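Local coordinates for dTDP-4-dehydrorhamnose 3,5-epimerase (Bacillus anthracis str. Ames, PDB 3RYK), which catalyses the epimerisation of dTDP-4-dehydro-6-deoxy-D-glucose at carbons 3 and 5 of the sugar ring, a step on the way to dTDP-L-rhamnose, at residues S53-K56 with K57-E60; E160-A164 with D165-G169. All coordinates share one frame; numbering follows the deposited sequence.

Interaction 1. Residues S53-K56 with K57-E60; sequences SYNK and KVLE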
ATOM      1  N   SER A  53       7.346   2.703   2.967  1.00 26.97           N
ATOM      2  CA  SER A  53       6.158   2.858   3.806  1.00 27.17           C
ATOM      3  C   SER A  53       6.006   1.694   4.791  1.00 26.76           C
ATOM      4  O   SER A  53       5.174   1.741   5.689  1.00 28.50           O
ATOM      5  CB  SER A  53       4.892   3.058   2.969  1.00 27.61           C
ATOM      6  OG  SER A  53       4.621   1.960   2.135  1.00 29.82           O
ATOM      7  N   TYR A  54       6.813   0.653   4.606  1.00 26.64           N
ATOM      8  CA  TYR A  54       6.808  -0.519   5.471  1.00 25.30           C
ATOM      9  C   TYR A  54       8.117  -1.271   5.347  1.00 25.38           C
ATOM     10  O   TYR A  54       8.579  -1.549   4.250  1.00 25.02           O
ATOM     11  CB  TYR A  54       5.642  -1.481   5.154  1.00 25.75           C
ATOM     12  CG  TYR A  54       5.702  -2.816   5.897  1.00 25.51           C
ATOM     13  CD1 TYR A  54       5.263  -2.940   7.208  1.00 25.90           C
ATOM     14  CD2 TYR A  54       6.183  -3.969   5.263  1.00 26.50           C
ATOM     15  CE1 TYR A  54       5.324  -4.165   7.884  1.00 26.03           C
ATOM     16  CE2 TYR A  54       6.239  -5.190   5.921  1.00 27.29           C
ATOM     17  CZ  TYR A  54       5.812  -5.290   7.232  1.00 27.18           C
ATOM     18  OH  TYR A  54       5.879  -6.518   7.881  1.00 28.85           O
ATOM     19  N   ASN A  55       8.688  -1.593   6.500  1.00 25.59           N
ATOM     20  CA  ASN A  55       9.920  -2.344   6.600  1.00 25.68           C
ATOM     21  C   ASN A  55       9.752  -3.195   7.845  1.00 25.89           C
ATOM     22  O   ASN A  55       9.783  -2.686   8.965  1.00 25.76           O
ATOM     23  CB  ASN A  55      11.150  -1.440   6.638  1.00 26.12           C
ATOM     24  CG  ASN A  55      12.447  -2.227   6.774  1.00 27.71           C
ATOM     25  OD1 ASN A  55      12.501  -3.266   7.438  1.00 28.81           O
ATOM     26  ND2 ASN A  55      13.517  -1.702   6.181  1.00 31.89           N
ATOM     27  N   LYS A  56       9.562  -4.497   7.624  1.00 26.48           N
ATOM     28  CA  LYS A  56       9.332  -5.480   8.687  1.00 26.56           C
ATOM     29  C   LYS A  56      10.383  -5.441   9.798  1.00 26.69           C
ATOM     30  O   LYS A  56      10.046  -5.245  10.968  1.00 27.45           O
ATOM     31  CB  LYS A  56       9.196  -6.883   8.075  1.00 26.38           C
ATOM     32  CG  LYS A  56       8.746  -7.976   9.036  1.00 27.69           C
ATOM     33  CD  LYS A  56       8.461  -9.273   8.295  1.00 29.75           C
ATOM     34  CE  LYS A  56       7.887 -10.356   9.229  1.00 31.08           C
ATOM     35  NZ  LYS A  56       7.507 -11.584   8.470  1.00 34.79           N
ATOM     36  N   LYS A  57      11.645  -5.594   9.408  1.00 27.17           N
ATOM     37  CA  LYS A  57      12.773  -5.570  10.350  1.00 27.85           C
ATOM     38  C   LYS A  57      12.876  -4.246  11.129  1.00 28.08           C
ATOM     39  O   LYS A  57      13.318  -4.246  12.291  1.00 28.86           O
ATOM     40  CB  LYS A  57      14.050  -5.870   9.574  1.00 28.65           C
ATOM     41  CG  LYS A  57      15.345  -5.829  10.335  1.00 30.21           C
ATOM     42  CD  LYS A  57      16.507  -6.211   9.403  1.00 31.76           C
ATOM     43  CE  LYS A  57      16.669  -5.286   8.188  1.00 31.87           C
ATOM     44  NZ  LYS A  57      16.876  -3.860   8.587  1.00 36.04           N
ATOM     45  N   VAL A  58      12.488  -3.128  10.505  1.00 27.72           N
ATOM     46  CA  VAL A  58      12.528  -1.815  11.181  1.00 27.78           C
ATOM     47  C   VAL A  58      11.449  -1.776  12.248  1.00 27.71           C
ATOM     48  O   VAL A  58      11.692  -1.310  13.366  1.00 28.41           O
ATOM     49  CB  VAL A  58      12.342  -0.627  10.217  1.00 28.15           C
ATOM     50  CG1 VAL A  58      11.995   0.649  10.978  1.00 28.54           C
ATOM     51  CG2 VAL A  58      13.590  -0.435   9.369  1.00 29.29           C
ATOM     52  N   LEU A  59      10.256  -2.245  11.896  1.00 26.84           N
ATOM     53  CA  LEU A  59       9.150  -2.280  12.845  1.00 26.56           C
ATOM     54  C   LEU A  59       9.468  -3.117  14.073  1.00 26.25           C
ATOM     55  O   LEU A  59       9.141  -2.705  15.184  1.00 26.04           O
ATOM     56  CB  LEU A  59       7.838  -2.719  12.187  1.00 26.10           C
ATOM     57  CG  LEU A  59       7.229  -1.646  11.278  1.00 25.57           C
ATOM     58  CD1 LEU A  59       6.035  -2.187  10.510  1.00 27.61           C
ATOM     59  CD2 LEU A  59       6.828  -0.420  12.120  1.00 22.32           C
ATOM     60  N   GLU A  60      10.129  -4.261  13.891  1.00 26.83           N
ATOM     61  CA  GLU A  60      10.475  -5.092  15.044  1.00 28.12           C
ATOM     62  C   GLU A  60      11.347  -4.315  16.028  1.00 28.67           C
ATOM     63  O   GLU A  60      11.224  -4.516  17.238  1.00 29.77           O
ATOM     64  CB  GLU A  60      11.173  -6.389  14.644  1.00 28.30           C
ATOM     65  CG  GLU A  60      10.307  -7.308  13.807  1.00 30.06           C
ATOM     66  CD  GLU A  60      10.968  -8.636  13.506  1.00 31.93           C
ATOM     67  OE1 GLU A  60      12.131  -8.841  13.909  1.00 35.45           O
ATOM     68  OE2 GLU A  60      10.309  -9.489  12.873  1.00 34.27           O
TER
HETATM   69  O   HOH W   1      16.440  -2.165   5.782  1.00 76.21           O
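Asn55 and Val58 meet where a strand gives way to a short helix, and their contact illustrates how one polar side chain can cap the start of a helix. The CG of Asn55 stands anti to the backbone N (chi1 179°), which carries the amide forward alongside the first helical turn. There OD1 accepts from Val58 N at 3.1 Å in a capping bond with an N-H...O angle of 152°, the donor lying above the carbonyl plane instead of on a lone pair. The other end of the amide is held as well: ND2 donates to Glu52 OE1 and to a water 3.0 Å from ND2, which also takes a weak bond from Lys57 NZ, brought round by bends at chi3 and chi4. With both ends engaged, the rotation of the amide is fixed. Val58 CG2 packs against the amide, 3.4 Å from Asn55 CG, the two side chains crossing at about a right angle.

The main chain continues the pattern, Leu59 N bonding to Asn55 O at 3.0 Å and Glu60 N to Lys56 O. Leu59 sends CD1 to the Tyr54 ring, 3.4 Å from CE1, in an oblique approach; Leu59 also touches Leu97 and Val64. Lys56 extends fully and leaves NZ 5.6 Å from Glu60 OE2, opposite charges that do not touch; a weak bond to Ser67 OG occupies this amine.

Tyr161 of the second subunit packs on Asn55 and Lys56, accepts from Lys57 N through its hydroxyl and makes a cation-pi contact with Lys57. The arrangement is a helix N-cap, with Asn55 joining the end of strand 48-55 to helix 56-61 at the dimer interface of a jelly-roll-like fold.

Interaction 2. Residues E160-A164 with D165-G169; sequences EYYSA and DHDSG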
ATOM      1  N   GLU A 160      -4.230 -11.109  10.261  1.00 27.70           N
ATOM      2  CA  GLU A 160      -5.152 -12.239  10.283  1.00 28.57           C
ATOM      3  C   GLU A 160      -6.169 -12.004   9.171  1.00 29.08           C
ATOM      4  O   GLU A 160      -6.678 -10.895   9.005  1.00 29.15           O
ATOM      5  CB  GLU A 160      -5.825 -12.394  11.649  1.00 28.79           C
ATOM      6  CG  GLU A 160      -6.866 -13.540  11.798  1.00 30.68           C
ATOM      7  CD  GLU A 160      -6.325 -14.952  11.528  1.00 32.83           C
ATOM      8  OE1 GLU A 160      -6.589 -15.831  12.377  1.00 34.22           O
ATOM      9  OE2 GLU A 160      -5.608 -15.191  10.528  1.00 34.87           O
ATOM     10  N   TYR A 161      -6.447 -13.036   8.383  1.00 29.95           N
ATOM     11  CA  TYR A 161      -7.399 -12.894   7.294  1.00 30.85           C
ATOM     12  C   TYR A 161      -8.793 -12.506   7.741  1.00 31.80           C
ATOM     13  O   TYR A 161      -9.193 -12.756   8.885  1.00 31.68           O
ATOM     14  CB  TYR A 161      -7.479 -14.171   6.449  1.00 30.99           C
ATOM     15  CG  TYR A 161      -6.198 -14.462   5.737  1.00 30.62           C
ATOM     16  CD1 TYR A 161      -5.855 -13.742   4.600  1.00 30.20           C
ATOM     17  CD2 TYR A 161      -5.343 -15.456   6.175  1.00 30.60           C
ATOM     18  CE1 TYR A 161      -4.689 -13.984   3.936  1.00 30.17           C
ATOM     19  CE2 TYR A 161      -4.171 -15.721   5.505  1.00 30.47           C
ATOM     20  CZ  TYR A 161      -3.848 -14.971   4.383  1.00 30.51           C
ATOM     21  OH  TYR A 161      -2.684 -15.204   3.695  1.00 32.07           O
ATOM     22  N   TYR A 162      -9.518 -11.886   6.812  1.00 33.19           N
ATOM     23  CA  TYR A 162     -10.879 -11.450   7.051  1.00 34.13           C
ATOM     24  C   TYR A 162     -11.805 -12.652   7.239  1.00 34.70           C
ATOM     25  O   TYR A 162     -11.615 -13.704   6.621  1.00 35.66           O
ATOM     26  CB  TYR A 162     -11.377 -10.558   5.902  1.00 34.82           C
ATOM     27  CG  TYR A 162     -12.813 -10.135   6.074  1.00 36.94           C
ATOM     28  CD1 TYR A 162     -13.155  -9.126   6.965  1.00 39.19           C
ATOM     29  CD2 TYR A 162     -13.831 -10.732   5.335  1.00 38.84           C
ATOM     30  CE1 TYR A 162     -14.477  -8.731   7.134  1.00 40.38           C
ATOM     31  CE2 TYR A 162     -15.153 -10.344   5.492  1.00 40.00           C
ATOM     32  CZ  TYR A 162     -15.471  -9.340   6.393  1.00 40.67           C
ATOM     33  OH  TYR A 162     -16.786  -8.948   6.558  1.00 41.30           O
ATOM     34  N   SER A 163     -12.785 -12.477   8.118  1.00 34.97           N
ATOM     35  CA  SER A 163     -13.775 -13.497   8.433  1.00 35.16           C
ATOM     36  C   SER A 163     -15.123 -12.799   8.627  1.00 35.45           C
ATOM     37  O   SER A 163     -15.389 -12.222   9.687  1.00 35.94           O
ATOM     38  CB  SER A 163     -13.369 -14.271   9.696  1.00 34.98           C
ATOM     39  OG  SER A 163     -14.357 -15.229  10.069  1.00 35.58           O
ATOM     40  N   ALA A 164     -15.971 -12.838   7.600  1.00 35.84           N
ATOM     41  CA  ALA A 164     -17.298 -12.210   7.674  1.00 35.89           C
ATOM     42  C   ALA A 164     -18.065 -12.706   8.910  1.00 36.25           C
ATOM     43  O   ALA A 164     -18.933 -12.006   9.434  1.00 36.71           O
ATOM     44  CB  ALA A 164     -18.080 -12.494   6.409  1.00 36.40           C
ATOM     45  N   ASP A 165     -17.721 -13.918   9.356  1.00 36.55           N
ATOM     46  CA  ASP A 165     -18.307 -14.575  10.520  1.00 36.97           C
ATOM     47  C   ASP A 165     -18.026 -13.809  11.818  1.00 36.22           C
ATOM     48  O   ASP A 165     -18.938 -13.519  12.589  1.00 36.77           O
ATOM     49  CB  ASP A 165     -17.706 -15.997  10.611  1.00 37.60           C
ATOM     50  CG  ASP A 165     -18.260 -16.832  11.770  1.00 40.35           C
ATOM     51  OD1 ASP A 165     -19.163 -16.373  12.505  1.00 44.24           O
ATOM     52  OD2 ASP A 165     -17.776 -17.978  11.939  1.00 42.72           O
ATOM     53  N   HIS A 166     -16.753 -13.486  12.034  1.00 35.53           N
ATOM     54  CA  HIS A 166     -16.275 -12.777  13.227  1.00 34.72           C
ATOM     55  C   HIS A 166     -16.260 -11.254  13.113  1.00 34.08           C
ATOM     56  O   HIS A 166     -15.889 -10.561  14.059  1.00 35.04           O
ATOM     57  CB  HIS A 166     -14.862 -13.276  13.530  1.00 34.63           C
ATOM     58  CG  HIS A 166     -14.804 -14.746  13.795  1.00 34.23           C
ATOM     59  ND1 HIS A 166     -14.796 -15.680  12.781  1.00 33.93           N
ATOM     60  CD2 HIS A 166     -14.757 -15.446  14.952  1.00 33.98           C
ATOM     61  CE1 HIS A 166     -14.751 -16.893  13.304  1.00 34.17           C
ATOM     62  NE2 HIS A 166     -14.726 -16.778  14.619  1.00 33.97           N
ATOM     63  N   ASP A 167     -16.669 -10.743  11.961  1.00 33.75           N
ATOM     64  CA  ASP A 167     -16.692  -9.316  11.724  1.00 33.39           C
ATOM     65  C   ASP A 167     -17.750  -8.686  12.649  1.00 32.16           C
ATOM     66  O   ASP A 167     -18.920  -9.070  12.612  1.00 33.71           O
ATOM     67  CB  ASP A 167     -16.981  -9.080  10.237  1.00 34.37           C
ATOM     68  CG  ASP A 167     -16.881  -7.636   9.832  1.00 36.35           C
ATOM     69  OD1 ASP A 167     -16.645  -6.776  10.697  1.00 40.82           O
ATOM     70  OD2 ASP A 167     -17.044  -7.359   8.627  1.00 41.07           O
ATOM     71  N   SER A 168     -17.328  -7.745  13.495  1.00 30.43           N
ATOM     72  CA  SER A 168     -18.231  -7.071  14.437  1.00 28.65           C
ATOM     73  C   SER A 168     -17.884  -5.564  14.517  1.00 27.32           C
ATOM     74  O   SER A 168     -17.319  -5.009  13.581  1.00 26.02           O
ATOM     75  CB  SER A 168     -18.151  -7.756  15.808  1.00 28.36           C
ATOM     76  OG  SER A 168     -19.091  -7.225  16.735  1.00 28.86           O
ATOM     77  N   GLY A 169     -18.256  -4.904  15.607  1.00 25.88           N
ATOM     78  CA  GLY A 169     -17.971  -3.490  15.751  1.00 25.66           C
ATOM     79  C   GLY A 169     -18.709  -2.764  16.861  1.00 24.62           C
ATOM     80  O   GLY A 169     -19.388  -3.381  17.693  1.00 26.06           O
TER
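Tyr162 and Asp167 join across the bend 163-166, one residue before it and one after. Traced outward, Asp167 begins with CB, which lies 3.6 Å from Ser163 O and equally far from Ala164 O. CG, anti to the backbone N (chi1 -174°), is thereby turned to the tyrosine, 3.8 Å from Tyr162 CE1. At the tip OD2 accepts a short bond of 2.6 Å from Tyr162 OH, on its anti side and 17° out of the carboxylate plane. The oxygen sits at the edge of the ring, in its plane, while ring and carboxylate stand nearly perpendicular at 81°. The Asp167 side chain also touches the bound pyrophosphate, in a pocket that also includes Ser189, Lys191 and Asp192, so Tyr162 is a second-shell residue that would help fix its orientation.

The bend is a beta turn, closed by a weak bond from His166 N to Ser163 O, on the path from strand 152-158 into the short, weakly bonded strand 167-169, at the edge, within this chain, of a five-stranded antiparallel sheet in the jelly-roll-like fold, beside strand 82-88. Here Ser163 OG and His166 ND1 share a hydrogen bond of 2.8 Å, the hydroxyl meeting the imidazole at its edge and in plane; either could be the donor. Ser163 N donates to Gln88 OE1, tying the turn to the neighbouring strand.

Interactions 1 and 2 follow one another along the chain, with centres 25 Å apart and nearest atoms about 11 Å apart, so within one subunit they do not touch. The dimer brings them together: Tyr161 of interaction 2 reaches across to interaction 1 of the second subunit, and Tyr162 packs on Glu52 of that subunit. Each lies near a different ligand. The Asn55 side chain is about 7 Å from thymidine diphosphate and bonds to Glu52 of its pocket, whereas the Asp167 side chain is about 3 Å from pyrophosphate. The interface thus links one subunit's nucleotide-binding strand to the other's pyrophosphate-contacting segment 165-169.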